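Local coordinates for protein ABC-type metal ion transport system, periplasmic component (Vibrio vulnificus, PDB 3K2D) that probably serves as the methionine-binding component of an ABC transporter and is an immunogenic lipoprotein that activates Toll-like receptor 2, at residues A[8-13]-A[55-61]. The protein carries 4 engineered substitutions. Numbering follows the deposited sequence.
Sequences VKVGVM and SIDMNAF. Engineered in segment 55-61: Met58 (natural residue Ile). With MET (methionine), chain C.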
ATOM      1  N   VAL A   8      17.159 -12.369  10.184  1.00 26.63           N
ATOM      2  CA  VAL A   8      15.763 -12.626   9.882  1.00 24.90           C
ATOM      3  C   VAL A   8      15.417 -11.802   8.643  1.00 23.98           C
ATOM      4  O   VAL A   8      15.745 -10.617   8.565  1.00 24.04           O
ATOM      5  CB  VAL A   8      14.850 -12.238  11.082  1.00 23.30           C
ATOM      6  CG1 VAL A   8      14.978 -10.768  11.392  1.00 25.27           C
ATOM      7  CG2 VAL A   8      13.424 -12.580  10.781  1.00 23.28           C
ATOM      8  N   LYS A   9      14.779 -12.442   7.668  1.00 22.62           N
ATOM      9  CA  LYS A   9      14.416 -11.777   6.427  1.00 22.07           C
ATOM     10  C   LYS A   9      13.047 -11.124   6.460  1.00 22.27           C
ATOM     11  O   LYS A   9      12.033 -11.800   6.638  1.00 21.72           O
ATOM     12  CB  LYS A   9      14.471 -12.767   5.267  1.00 22.93           C
ATOM     13  CG  LYS A   9      15.869 -13.158   4.875  1.00 26.07           C
ATOM     14  CD  LYS A   9      15.887 -14.232   3.806  1.00 27.80           C
ATOM     15  CE  LYS A   9      17.325 -14.637   3.515  1.00 30.72           C
ATOM     16  NZ  LYS A   9      17.427 -15.949   2.810  1.00 35.47           N
ATOM     17  N   VAL A  10      13.030  -9.806   6.280  1.00 20.32           N
ATOM     18  CA  VAL A  10      11.791  -9.040   6.263  1.00 18.94           C
ATOM     19  C   VAL A  10      11.553  -8.554   4.836  1.00 18.70           C
ATOM     20  O   VAL A  10      12.445  -7.977   4.209  1.00 17.03           O
ATOM     21  CB  VAL A  10      11.864  -7.799   7.199  1.00 19.00           C
ATOM     22  CG1 VAL A  10      10.569  -7.012   7.122  1.00 15.59           C
ATOM     23  CG2 VAL A  10      12.124  -8.234   8.637  1.00 19.53           C
ATOM     24  N   GLY A  11      10.350  -8.804   4.326  1.00 17.97           N
ATOM     25  CA  GLY A  11      10.007  -8.378   2.980  1.00 16.16           C
ATOM     26  C   GLY A  11       9.330  -7.017   2.983  1.00 15.65           C
ATOM     27  O   GLY A  11       8.399  -6.779   3.753  1.00 14.43           O
ATOM     28  N   VAL A  12       9.806  -6.120   2.126  1.00 14.26           N
ATOM     29  CA  VAL A  12       9.243  -4.782   2.043  1.00 12.77           C
ATOM     30  C   VAL A  12       9.200  -4.313   0.592  1.00 13.55           C
ATOM     31  O   VAL A  12       9.705  -4.985  -0.307  1.00 15.55           O
ATOM     32  CB  VAL A  12      10.076  -3.783   2.885  1.00 13.72           C
ATOM     33  CG1 VAL A  12      10.182  -4.276   4.332  1.00 11.02           C
ATOM     34  CG2 VAL A  12      11.461  -3.611   2.277  1.00 11.20           C
ATOM     35  N   MET A  13       8.591  -3.164   0.352  1.00 12.77           N
ATOM     36  CA  MET A  13       8.526  -2.663  -1.006  1.00 12.82           C
ATOM     37  C   MET A  13       9.692  -1.717  -1.267  1.00 14.95           C
ATOM     38  O   MET A  13      10.074  -0.914  -0.410  1.00 15.35           O
ATOM     39  CB  MET A  13       7.184  -1.955  -1.258  1.00 10.95           C
ATOM     40  CG  MET A  13       5.928  -2.841  -1.056  1.00  8.59           C
ATOM     41  SD  MET A  13       5.934  -4.400  -1.878  1.00  1.00           S
ATOM     42  CE  MET A  13       5.764  -3.938  -3.311  1.00  5.02           C
ATOM     43  N   SER A  55      10.511 -18.139   2.284  1.00 20.63           N
ATOM     44  CA  SER A  55      11.650 -17.401   1.751  1.00 19.02           C
ATOM     45  C   SER A  55      11.985 -16.207   2.628  1.00 18.96           C
ATOM     46  O   SER A  55      13.118 -15.717   2.609  1.00 18.72           O
ATOM     47  CB  SER A  55      11.356 -16.940   0.322  1.00 20.09           C
ATOM     48  OG  SER A  55      11.048 -18.044  -0.512  1.00 20.55           O
ATOM     49  N   ILE A  56      10.996 -15.726   3.376  1.00 17.70           N
ATOM     50  CA  ILE A  56      11.195 -14.611   4.298  1.00 19.15           C
ATOM     51  C   ILE A  56      10.413 -14.917   5.573  1.00 21.89           C
ATOM     52  O   ILE A  56       9.472 -15.708   5.554  1.00 23.35           O
ATOM     53  CB  ILE A  56      10.726 -13.247   3.721  1.00 17.79           C
ATOM     54  CG1 ILE A  56       9.272 -13.337   3.244  1.00 17.96           C
ATOM     55  CG2 ILE A  56      11.658 -12.802   2.609  1.00 14.61           C
ATOM     56  CD1 ILE A  56       8.722 -12.015   2.709  1.00 16.52           C
ATOM     57  N   ASP A  57      10.803 -14.291   6.678  1.00 23.81           N
ATOM     58  CA  ASP A  57      10.162 -14.544   7.962  1.00 23.78           C
ATOM     59  C   ASP A  57       8.971 -13.636   8.228  1.00 23.28           C
ATOM     60  O   ASP A  57       8.156 -13.927   9.099  1.00 22.32           O
ATOM     61  CB  ASP A  57      11.199 -14.409   9.082  1.00 24.87           C
ATOM     62  CG  ASP A  57      12.346 -15.411   8.946  1.00 27.46           C
ATOM     63  OD1 ASP A  57      12.194 -16.572   9.389  1.00 28.25           O
ATOM     64  OD2 ASP A  57      13.403 -15.040   8.386  1.00 28.63           O
ATOM     65  N   MET A  58       8.877 -12.535   7.485  1.00 22.59           N
ATOM     66  CA  MET A  58       7.764 -11.592   7.631  1.00 23.61           C
ATOM     67  C   MET A  58       7.810 -10.516   6.544  1.00 23.71           C
ATOM     68  O   MET A  58       8.809 -10.391   5.828  1.00 24.83           O
ATOM     69  CB  MET A  58       7.773 -10.938   9.037  1.00 21.61           C
ATOM     70  CG  MET A  58       8.978 -10.021   9.386  1.00 20.25           C
ATOM     71  SD  MET A  58       9.061  -9.405  11.103  1.00  2.82           S
ATOM     72  CE  MET A  58      10.011 -10.513  11.702  1.00 11.62           C
ATOM     73  N   ASN A  59       6.716  -9.773   6.383  1.00 22.34           N
ATOM     74  CA  ASN A  59       6.685  -8.683   5.409  1.00 19.10           C
ATOM     75  C   ASN A  59       5.900  -7.501   5.951  1.00 18.91           C
ATOM     76  O   ASN A  59       5.112  -7.634   6.890  1.00 18.51           O
ATOM     77  CB  ASN A  59       6.099  -9.119   4.055  1.00 17.36           C
ATOM     78  CG  ASN A  59       4.654  -9.598   4.147  1.00 17.56           C
ATOM     79  OD1 ASN A  59       3.796  -8.956   4.757  1.00 16.80           O
ATOM     80  ND2 ASN A  59       4.378 -10.730   3.512  1.00 16.58           N
ATOM     81  N   ALA A  60       6.134  -6.338   5.360  1.00 18.62           N
ATOM     82  CA  ALA A  60       5.454  -5.122   5.775  1.00 18.87           C
ATOM     83  C   ALA A  60       5.132  -4.323   4.524  1.00 18.75           C
ATOM     84  O   ALA A  60       5.973  -3.563   4.042  1.00 18.17           O
ATOM     85  CB  ALA A  60       6.357  -4.315   6.710  1.00 18.21           C
ATOM     86  N   PHE A  61       3.914  -4.479   4.005  1.00 18.38           N
ATOM     87  CA  PHE A  61       3.535  -3.780   2.779  1.00 17.11           C
ATOM     88  C   PHE A  61       2.023  -3.711   2.489  1.00 16.44           C
ATOM     89  O   PHE A  61       1.600  -2.977   1.598  1.00 15.39           O
ATOM     90  CB  PHE A  61       4.195  -4.480   1.592  1.00 17.75           C
ATOM     91  CG  PHE A  61       3.502  -5.758   1.207  1.00 19.03           C
ATOM     92  CD1 PHE A  61       3.515  -6.853   2.059  1.00 19.33           C
ATOM     93  CD2 PHE A  61       2.748  -5.832   0.039  1.00 19.64           C
ATOM     94  CE1 PHE A  61       2.783  -8.003   1.762  1.00 19.78           C
ATOM     95  CE2 PHE A  61       2.014  -6.973  -0.270  1.00 20.59           C
ATOM     96  CZ  PHE A  61       2.028  -8.065   0.598  1.00 20.53           C
TER
HETATM   97  N   MET C 266       0.683   0.360   0.757  1.00 11.46           N
HETATM   98  CA  MET C 266      -0.657   0.408   0.056  1.00 12.66           C
HETATM   99  C   MET C 266      -1.386   1.600   0.566  1.00 13.50           C
HETATM  100  O   MET C 266      -1.361   1.848   1.803  1.00 11.22           O
HETATM  101  CB  MET C 266      -1.562  -0.772   0.350  1.00 11.70           C
HETATM  102  CG  MET C 266      -1.048  -2.062  -0.106  1.00  8.93           C
HETATM  103  SD  MET C 266      -2.326  -3.266  -0.202  1.00  1.00           S
HETATM  104  CE  MET C 266      -1.183  -4.466  -0.778  1.00  1.77           C
HETATM  105  OXT MET C 266      -2.017   2.296  -0.243  1.00 15.33           O
HETATM  106  O   HOH W   1       7.260  -1.689   2.431  1.00 21.60           O
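Gly11 holds strand 8-13 to strand 58-63 through both of its backbone groups: its N donates to Met58 O at 2.7 Å, nearly straight at 167°, and its O accepts Ala60 N at 2.8 Å, almost in line with the carbonyl bond. Lys9 O receives Asp57 N at 2.8 Å and, weakly, Met58 N. Where the strands spread apart beyond Gly11, a water replaces the direct bond, accepting from Met13 N and donating to Ala60 O. At the other end the carboxylate of Asp57 stands in for a backbone acceptor: OD2 takes Lys9 N (3.0 Å) on its anti lone pair. These parallel neighbours lie within the mixed five-stranded sheet of one lobe of a two-lobed periplasmic-binding-protein fold, strand 36-41 flanking 8-13 on its far side. Apolar contacts follow the two faces. Engineered Met58 lays CG against Val10 CG2 (3.7 Å), and both side chains touch Phe219 of helix 214-223; on the face bearing Asn59, Ile56 CD1 reaches Gly11 CA at 3.9 Å. Towards the ligand, the bent Met13 chain (chi2 -50°, chi3 -71°) brings SD obliquely to the Phe61 ring, 4.9 Å from its centroid, a Met-aromatic contact, while Phe61 O lies 3.3 Å from CG of the bound methionine.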